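Local coordinates for immune protein (Enterobacter cloacae, PDB 6D7Y) that binds the toxic C-terminal tip of a CdiA contact-dependent growth inhibition toxin and probably neutralises it as its immunity protein, at residues L17-I31 with N46-G58. Numbering follows the deposited sequence.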
ATOM      1  N   LEU B  17       7.594   2.887  -9.682  1.00 44.55           N
ATOM      2  CA  LEU B  17       7.491   2.047  -8.475  1.00 42.19           C
ATOM      3  C   LEU B  17       8.462   2.403  -7.342  1.00 41.94           C
ATOM      4  O   LEU B  17       8.036   2.641  -6.221  1.00 41.41           O
ATOM      5  CB  LEU B  17       7.646   0.575  -8.861  1.00 42.06           C
ATOM      6  CG  LEU B  17       7.575  -0.471  -7.746  1.00 40.69           C
ATOM      7  CD1 LEU B  17       6.316  -0.303  -6.908  1.00 39.06           C
ATOM      8  CD2 LEU B  17       7.656  -1.858  -8.365  1.00 40.82           C
ATOM      9  N   PHE B  18       9.759   2.406  -7.618  1.00 43.70           N
ATOM     10  CA  PHE B  18      10.742   2.777  -6.587  1.00 43.81           C
ATOM     11  C   PHE B  18      10.405   4.110  -5.909  1.00 43.26           C
ATOM     12  O   PHE B  18      10.439   4.225  -4.695  1.00 42.04           O
ATOM     13  CB  PHE B  18      12.156   2.867  -7.172  1.00 46.81           C
ATOM     14  CG  PHE B  18      13.161   3.479  -6.220  1.00 48.29           C
ATOM     15  CD1 PHE B  18      13.750   2.715  -5.213  1.00 48.29           C
ATOM     16  CD2 PHE B  18      13.493   4.823  -6.312  1.00 49.99           C
ATOM     17  CE1 PHE B  18      14.663   3.284  -4.330  1.00 49.46           C
ATOM     18  CE2 PHE B  18      14.399   5.396  -5.431  1.00 51.05           C
ATOM     19  CZ  PHE B  18      14.993   4.625  -4.442  1.00 50.91           C
ATOM     20  N   PHE B  19      10.074   5.117  -6.708  1.00 44.40           N
ATOM     21  CA  PHE B  19       9.777   6.448  -6.172  1.00 44.62           C
ATOM     22  C   PHE B  19       8.467   6.478  -5.381  1.00 42.29           C
ATOM     23  O   PHE B  19       8.337   7.224  -4.403  1.00 41.55           O
ATOM     24  CB  PHE B  19       9.876   7.469  -7.309  1.00 47.10           C
ATOM     25  CG  PHE B  19      11.228   7.441  -7.984  1.00 49.92           C
ATOM     26  CD1 PHE B  19      12.326   8.059  -7.389  1.00 51.21           C
ATOM     27  CD2 PHE B  19      11.421   6.740  -9.182  1.00 50.99           C
ATOM     28  CE1 PHE B  19      13.580   7.997  -7.977  1.00 53.62           C
ATOM     29  CE2 PHE B  19      12.674   6.687  -9.782  1.00 53.28           C
ATOM     30  CZ  PHE B  19      13.757   7.313  -9.176  1.00 54.49           C
ATOM     31  N   LEU B  20       7.506   5.651  -5.789  1.00 41.11           N
ATOM     32  CA  LEU B  20       6.264   5.529  -5.034  1.00 39.12           C
ATOM     33  C   LEU B  20       6.621   4.921  -3.675  1.00 37.79           C
ATOM     34  O   LEU B  20       6.212   5.423  -2.641  1.00 36.18           O
ATOM     35  CB  LEU B  20       5.257   4.628  -5.751  1.00 38.76           C
ATOM     36  CG  LEU B  20       3.944   4.325  -5.008  1.00 37.48           C
ATOM     37  CD1 LEU B  20       3.173   5.591  -4.696  1.00 38.02           C
ATOM     38  CD2 LEU B  20       3.088   3.382  -5.831  1.00 37.63           C
ATOM     39  N   LEU B  21       7.428   3.863  -3.694  1.00 38.28           N
ATOM     40  CA  LEU B  21       7.812   3.197  -2.446  1.00 38.16           C
ATOM     41  C   LEU B  21       8.570   4.138  -1.517  1.00 39.78           C
ATOM     42  O   LEU B  21       8.314   4.127  -0.320  1.00 39.98           O
ATOM     43  CB  LEU B  21       8.562   1.887  -2.710  1.00 38.18           C
ATOM     44  CG  LEU B  21       7.708   0.775  -3.364  1.00 37.29           C
ATOM     45  CD1 LEU B  21       8.593  -0.366  -3.842  1.00 38.14           C
ATOM     46  CD2 LEU B  21       6.596   0.254  -2.454  1.00 35.32           C
ATOM     47  N   LYS B  22       9.472   4.966  -2.061  1.00 42.58           N
ATOM     48  CA  LYS B  22      10.220   5.948  -1.249  1.00 44.52           C
ATOM     49  C   LYS B  22       9.264   6.983  -0.674  1.00 44.09           C
ATOM     50  O   LYS B  22       9.426   7.418   0.453  1.00 44.06           O
ATOM     51  CB  LYS B  22      11.322   6.650  -2.068  1.00 47.27           C
ATOM     52  CG  LYS B  22      12.470   5.757  -2.529  1.00 48.65           C
ATOM     53  CD  LYS B  22      13.243   5.114  -1.384  1.00 49.30           C
ATOM     54  CE  LYS B  22      13.945   6.122  -0.483  1.00 51.40           C
ATOM     55  NZ  LYS B  22      14.631   5.421   0.646  1.00 51.54           N
ATOM     56  N   GLU B  23       8.280   7.377  -1.474  1.00 45.05           N
ATOM     57  CA  GLU B  23       7.239   8.323  -1.062  1.00 45.71           C
ATOM     58  C   GLU B  23       6.465   7.770   0.148  1.00 44.74           C
ATOM     59  O   GLU B  23       6.289   8.460   1.158  1.00 45.39           O
ATOM     60  CB  GLU B  23       6.313   8.598  -2.267  1.00 47.89           C
ATOM     61  CG  GLU B  23       4.951   9.206  -1.965  1.00 48.64           C
ATOM     62  CD  GLU B  23       5.022  10.525  -1.229  1.00 51.50           C
ATOM     63  OE1 GLU B  23       6.053  11.221  -1.337  1.00 56.05           O
ATOM     64  OE2 GLU B  23       4.024  10.883  -0.559  1.00 51.58           O
ATOM     65  N   ILE B  24       6.019   6.516   0.039  1.00 42.08           N
ATOM     66  CA  ILE B  24       5.318   5.850   1.134  1.00 40.39           C
ATOM     67  C   ILE B  24       6.274   5.651   2.326  1.00 40.53           C
ATOM     68  O   ILE B  24       5.896   5.927   3.457  1.00 39.29           O
ATOM     69  CB  ILE B  24       4.750   4.486   0.697  1.00 39.31           C
ATOM     70  CG1 ILE B  24       3.751   4.658  -0.460  1.00 39.03           C
ATOM     71  CG2 ILE B  24       4.051   3.789   1.865  1.00 38.23           C
ATOM     72  CD1 ILE B  24       3.264   3.336  -1.025  1.00 38.67           C
ATOM     73  N   GLU B  25       7.497   5.181   2.068  1.00 42.35           N
ATOM     74  CA  GLU B  25       8.479   4.947   3.155  1.00 43.89           C
ATOM     75  C   GLU B  25       8.783   6.207   3.983  1.00 44.32           C
ATOM     76  O   GLU B  25       9.033   6.122   5.196  1.00 43.93           O
ATOM     77  CB  GLU B  25       9.812   4.396   2.615  1.00 47.22           C
ATOM     78  CG  GLU B  25      10.855   4.094   3.719  1.00 49.93           C
ATOM     79  CD  GLU B  25      12.229   3.697   3.204  1.00 52.40           C
ATOM     80  OE1 GLU B  25      13.085   3.334   4.043  1.00 57.22           O
ATOM     81  OE2 GLU B  25      12.469   3.765   1.981  1.00 55.17           O
ATOM     82  N   SER B  26       8.782   7.363   3.329  1.00 44.14           N
ATOM     83  CA  SER B  26       9.088   8.633   4.018  1.00 45.94           C
ATOM     84  C   SER B  26       8.035   9.096   5.034  1.00 44.48           C
ATOM     85  O   SER B  26       8.321   9.956   5.875  1.00 45.69           O
ATOM     86  CB  SER B  26       9.330   9.752   2.999  1.00 47.05           C
ATOM     87  OG  SER B  26       8.178   9.952   2.216  1.00 46.05           O
ATOM     88  N   LYS B  27       6.827   8.546   4.949  0.50 43.07           N
ATOM     89  CA  LYS B  27       5.759   8.922   5.876  0.50 43.08           C
ATOM     90  C   LYS B  27       5.757   8.024   7.128  0.50 42.54           C
ATOM     91  O   LYS B  27       4.941   8.215   8.034  0.50 43.45           O
ATOM     92  CB  LYS B  27       4.407   8.934   5.143  0.50 42.50           C
ATOM     93  CG  LYS B  27       4.464   9.795   3.875  0.50 43.71           C
ATOM     94  CD  LYS B  27       3.136   9.908   3.126  0.50 43.44           C
ATOM     95  CE  LYS B  27       2.195  10.947   3.726  0.50 43.82           C
ATOM     96  NZ  LYS B  27       1.838  10.689   5.137  0.50 44.25           N
ATOM     97  N   SER B  28       6.679   7.056   7.180  1.00 42.39           N
ATOM     98  CA  SER B  28       6.809   6.175   8.345  1.00 41.46           C
ATOM     99  C   SER B  28       8.062   6.433   9.164  1.00 43.60           C
ATOM    100  O   SER B  28       9.037   7.016   8.678  1.00 43.77           O
ATOM    101  CB  SER B  28       6.858   4.736   7.898  1.00 40.88           C
ATOM    102  OG  SER B  28       8.047   4.451   7.174  1.00 42.61           O
ATOM    103  N   ASP B  29       8.037   5.949  10.405  1.00 43.49           N
ATOM    104  CA  ASP B  29       9.181   6.085  11.308  1.00 45.24           C
ATOM    105  C   ASP B  29      10.260   5.073  10.955  1.00 45.24           C
ATOM    106  O   ASP B  29      11.439   5.408  10.954  1.00 45.68           O
ATOM    107  CB  ASP B  29       8.763   5.930  12.763  1.00 46.44           C
ATOM    108  CG  ASP B  29       7.908   7.078  13.257  1.00 47.27           C
ATOM    109  OD1 ASP B  29       7.775   8.090  12.549  1.00 47.62           O
ATOM    110  OD2 ASP B  29       7.381   6.972  14.384  1.00 48.35           O
ATOM    111  N   ARG B  30       9.861   3.838  10.666  1.00 43.79           N
ATOM    112  CA  ARG B  30      10.819   2.801  10.301  1.00 45.58           C
ATOM    113  C   ARG B  30      10.169   1.623   9.609  1.00 43.52           C
ATOM    114  O   ARG B  30       8.957   1.457   9.671  1.00 40.36           O
ATOM    115  CB  ARG B  30      11.610   2.333  11.542  1.00 49.80           C
ATOM    116  CG  ARG B  30      10.766   2.045  12.772  1.00 51.41           C
ATOM    117  CD  ARG B  30      11.653   1.641  13.947  1.00 55.76           C
ATOM    118  NE  ARG B  30      12.264   0.332  13.704  1.00 58.96           N
ATOM    119  CZ  ARG B  30      11.731  -0.847  14.051  1.00 60.21           C
ATOM    120  NH1 ARG B  30      12.375  -1.975  13.756  1.00 62.02           N
ATOM    121  NH2 ARG B  30      10.560  -0.924  14.687  1.00 61.73           N
ATOM    122  N   ILE B  31      10.994   0.831   8.921  1.00 44.11           N
ATOM    123  CA  ILE B  31      10.525  -0.368   8.234  1.00 43.27           C
ATOM    124  C   ILE B  31      11.401  -1.532   8.599  1.00 44.75           C
ATOM    125  O   ILE B  31      12.604  -1.378   8.835  1.00 45.75           O
ATOM    126  CB  ILE B  31      10.448  -0.238   6.697  1.00 42.38           C
ATOM    127  CG1 ILE B  31      11.824  -0.124   6.039  1.00 44.43           C
ATOM    128  CG2 ILE B  31       9.557   0.929   6.316  1.00 42.14           C
ATOM    129  CD1 ILE B  31      11.739  -0.074   4.529  1.00 44.33           C
ATOM    130  N   ASN B  46      16.707  -3.457   4.838  1.00 71.59           N
ATOM    131  CA  ASN B  46      16.180  -2.497   5.805  1.00 69.53           C
ATOM    132  C   ASN B  46      15.688  -1.204   5.120  1.00 66.90           C
ATOM    133  O   ASN B  46      14.975  -0.407   5.732  1.00 74.80           O
ATOM    134  CB  ASN B  46      17.269  -2.199   6.847  1.00 65.59           C
ATOM    135  CG  ASN B  46      16.746  -1.460   8.066  1.00 68.88           C
ATOM    136  OD1 ASN B  46      15.552  -1.170   8.178  1.00 66.39           O
ATOM    137  ND2 ASN B  46      17.644  -1.165   9.003  1.00 72.56           N
ATOM    138  N   VAL B  47      16.065  -0.999   3.857  1.00 65.45           N
ATOM    139  CA  VAL B  47      15.653   0.194   3.092  1.00 63.49           C
ATOM    140  C   VAL B  47      15.519  -0.125   1.614  1.00 57.27           C
ATOM    141  O   VAL B  47      16.166  -1.040   1.102  1.00 58.16           O
ATOM    142  CB  VAL B  47      16.638   1.386   3.249  1.00 67.91           C
ATOM    143  CG1 VAL B  47      16.473   2.068   4.602  1.00 71.60           C
ATOM    144  CG2 VAL B  47      18.082   0.945   3.008  1.00 69.22           C
ATOM    145  N   PHE B  48      14.671   0.631   0.931  1.00 53.23           N
ATOM    146  CA  PHE B  48      14.472   0.425  -0.494  1.00 51.26           C
ATOM    147  C   PHE B  48      15.602   1.040  -1.318  1.00 48.42           C
ATOM    148  O   PHE B  48      16.009   2.172  -1.080  1.00 51.60           O
ATOM    149  CB  PHE B  48      13.146   1.022  -0.960  1.00 52.54           C
ATOM    150  CG  PHE B  48      11.939   0.412  -0.313  1.00 53.59           C
ATOM    151  CD1 PHE B  48      11.644  -0.927  -0.501  1.00 54.82           C
ATOM    152  CD2 PHE B  48      11.055   1.192   0.425  1.00 57.28           C
ATOM    153  CE1 PHE B  48      10.519  -1.491   0.078  1.00 54.75           C
ATOM    154  CE2 PHE B  48       9.920   0.636   1.000  1.00 58.14           C
ATOM    155  CZ  PHE B  48       9.654  -0.708   0.827  1.00 55.62           C
ATOM    156  N   SER B  49      16.100   0.270  -2.277  1.00 59.74           N
ATOM    157  CA  SER B  49      17.141   0.709  -3.187  1.00 60.63           C
ATOM    158  C   SER B  49      16.567   0.513  -4.575  1.00 58.51           C
ATOM    159  O   SER B  49      15.622  -0.262  -4.755  1.00 53.77           O
ATOM    160  CB  SER B  49      18.414  -0.115  -2.997  1.00 63.55           C
ATOM    161  OG  SER B  49      18.147  -1.496  -3.155  1.00 65.13           O
ATOM    162  N   GLU B  50      17.119   1.226  -5.553  1.00 59.31           N
ATOM    163  CA  GLU B  50      16.632   1.137  -6.928  1.00 60.12           C
ATOM    164  C   GLU B  50      16.904  -0.230  -7.554  1.00 59.94           C
ATOM    165  O   GLU B  50      16.137  -0.681  -8.397  1.00 57.62           O
ATOM    166  CB  GLU B  50      17.234   2.256  -7.797  1.00 64.18           C
ATOM    167  CG  GLU B  50      16.930   3.654  -7.267  1.00 66.54           C
ATOM    168  CD  GLU B  50      17.436   4.778  -8.158  1.00 72.18           C
ATOM    169  OE1 GLU B  50      17.595   4.557  -9.378  1.00 75.02           O
ATOM    170  OE2 GLU B  50      17.653   5.898  -7.637  1.00 75.38           O
ATOM    171  N   LEU B  51      17.990  -0.886  -7.140  1.00 62.41           N
ATOM    172  CA  LEU B  51      18.343  -2.218  -7.665  1.00 64.25           C
ATOM    173  C   LEU B  51      17.422  -3.304  -7.096  1.00 61.31           C
ATOM    174  O   LEU B  51      17.181  -4.313  -7.755  1.00 61.05           O
ATOM    175  CB  LEU B  51      19.823  -2.551  -7.420  1.00 67.86           C
ATOM    176  CG  LEU B  51      20.835  -1.625  -8.104  1.00 72.55           C
ATOM    177  CD1 LEU B  51      22.257  -2.028  -7.735  1.00 75.07           C
ATOM    178  CD2 LEU B  51      20.652  -1.612  -9.620  1.00 74.56           C
ATOM    179  N   LEU B  52      16.930  -3.100  -5.872  1.00 60.33           N
ATOM    180  CA  LEU B  52      15.971  -4.022  -5.263  1.00 60.18           C
ATOM    181  C   LEU B  52      14.725  -4.108  -6.150  1.00 57.19           C
ATOM    182  O   LEU B  52      14.261  -5.192  -6.500  1.00 56.67           O
ATOM    183  CB  LEU B  52      15.566  -3.525  -3.866  1.00 63.50           C
ATOM    184  CG  LEU B  52      14.300  -4.077  -3.183  1.00 65.81           C
ATOM    185  CD1 LEU B  52      14.242  -5.598  -3.113  1.00 67.95           C
ATOM    186  CD2 LEU B  52      14.172  -3.476  -1.791  1.00 68.42           C
ATOM    187  N   ILE B  53      14.213  -2.940  -6.516  1.00 54.21           N
ATOM    188  CA  ILE B  53      13.028  -2.834  -7.351  1.00 51.46           C
ATOM    189  C   ILE B  53      13.277  -3.356  -8.764  1.00 51.63           C
ATOM    190  O   ILE B  53      12.418  -4.020  -9.347  1.00 46.38           O
ATOM    191  CB  ILE B  53      12.530  -1.371  -7.398  1.00 53.49           C
ATOM    192  CG1 ILE B  53      12.366  -0.806  -5.968  1.00 53.47           C
ATOM    193  CG2 ILE B  53      11.255  -1.254  -8.222  1.00 52.37           C
ATOM    194  CD1 ILE B  53      11.556  -1.663  -5.022  1.00 53.73           C
ATOM    195  N   ASP B  54      14.467  -3.071  -9.297  1.00 53.76           N
ATOM    196  CA  ASP B  54      14.838  -3.517 -10.632  1.00 56.14           C
ATOM    197  C   ASP B  54      14.835  -5.048 -10.687  1.00 54.29           C
ATOM    198  O   ASP B  54      14.304  -5.642 -11.629  1.00 52.91           O
ATOM    199  CB  ASP B  54      16.217  -2.960 -11.022  1.00 62.21           C
ATOM    200  CG  ASP B  54      16.558  -3.197 -12.490  1.00 69.35           C
ATOM    201  OD1 ASP B  54      15.619  -3.472 -13.279  1.00 74.82           O
ATOM    202  OD2 ASP B  54      17.759  -3.083 -12.864  1.00 72.21           O
ATOM    203  N   SER B  55      15.409  -5.678  -9.660  1.00 52.76           N
ATOM    204  CA  SER B  55      15.452  -7.143  -9.574  1.00 52.34           C
ATOM    205  C   SER B  55      14.052  -7.696  -9.444  1.00 48.15           C
ATOM    206  O   SER B  55      13.725  -8.703 -10.049  1.00 48.83           O
ATOM    207  CB  SER B  55      16.276  -7.596  -8.372  1.00 52.72           C
ATOM    208  OG  SER B  55      17.611  -7.188  -8.524  1.00 57.14           O
ATOM    209  N   PHE B  56      13.236  -7.036  -8.632  1.00 46.28           N
ATOM    210  CA  PHE B  56      11.838  -7.439  -8.438  1.00 43.60           C
ATOM    211  C   PHE B  56      11.104  -7.435  -9.784  1.00 43.17           C
ATOM    212  O   PHE B  56      10.443  -8.411 -10.136  1.00 41.37           O
ATOM    213  CB  PHE B  56      11.166  -6.507  -7.418  1.00 42.63           C
ATOM    214  CG  PHE B  56       9.676  -6.680  -7.304  1.00 40.59           C
ATOM    215  CD1 PHE B  56       9.136  -7.711  -6.544  1.00 40.64           C
ATOM    216  CD2 PHE B  56       8.816  -5.795  -7.935  1.00 40.92           C
ATOM    217  CE1 PHE B  56       7.758  -7.869  -6.431  1.00 39.26           C
ATOM    218  CE2 PHE B  56       7.438  -5.945  -7.828  1.00 40.78           C
ATOM    219  CZ  PHE B  56       6.908  -6.986  -7.079  1.00 39.26           C
ATOM    220  N   LEU B  57      11.274  -6.356 -10.545  1.00 44.29           N
ATOM    221  CA  LEU B  57      10.619  -6.209 -11.848  1.00 45.63           C
ATOM    222  C   LEU B  57      11.164  -7.131 -12.929  1.00 48.71           C
ATOM    223  O   LEU B  57      10.433  -7.511 -13.835  1.00 50.73           O
ATOM    224  CB  LEU B  57      10.691  -4.765 -12.320  1.00 46.00           C
ATOM    225  CG  LEU B  57       9.943  -3.783 -11.428  1.00 44.74           C
ATOM    226  CD1 LEU B  57      10.246  -2.361 -11.853  1.00 46.44           C
ATOM    227  CD2 LEU B  57       8.436  -4.057 -11.408  1.00 42.68           C
ATOM    228  N   GLY B  58      12.440  -7.484 -12.836  1.00 50.99           N
ATOM    229  CA  GLY B  58      13.056  -8.366 -13.825  1.00 53.66           C
ATOM    230  C   GLY B  58      12.842  -9.843 -13.549  1.00 53.93           C
ATOM    231  O   GLY B  58      13.215 -10.678 -14.368  1.00 55.84           O
TER
HETATM  232  O   HOH W   1      14.088   1.589   8.088  1.00 43.56           O
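Phe18, Phe48 and Ile53 centre a mainly apolar packing, on one face of the antiparallel sheet, of helix 17-25 and the start of strand 30-36 against helix 50-58 and the loop before it. The helix axes approach to 9.8 Å with 129° between their directions, an oblique antiparallel crossing. No clear direct hydrogen bond joins the segments, but a water accepts from Ile31 N and donates to Asn46 O. Phe18 lies between two aliphatic chains: Glu50 CG sits 3.5 Å from its ring centroid and 9° off the normal, a CH-pi contact, while Lys22 CG lies toward the rim of the opposite face. With CG anti to the backbone N, chi1 170° carries the ring to the start of helix 50-58, its CE1 3.4 Å from Glu50 N. Ile53 divides its branches: CG2 meets Leu17 CD2 at 3.7 Å, CG1 reaches the Phe18 edge, and CD1 presses on Leu21 CD1 at 3.4 Å, closer than methyls normally come. Leu21 CB and Ile31 CD1 flank opposite faces of Phe48 toward its rim. Glu25 OE2 approaches Phe48 CD2 to 3.3 Å, its carboxylate nearly perpendicular to the ring; within helix 17-25, Lys22 NZ salt-bridges OE2 from above the carboxylate plane. Beneath, strand 78-90 supports both sides through Val87 under Leu21 and Phe56 and Leu85 under Phe48; strand 93-102 backs Leu17, and Met69 of strand 63-75 touches Ile31.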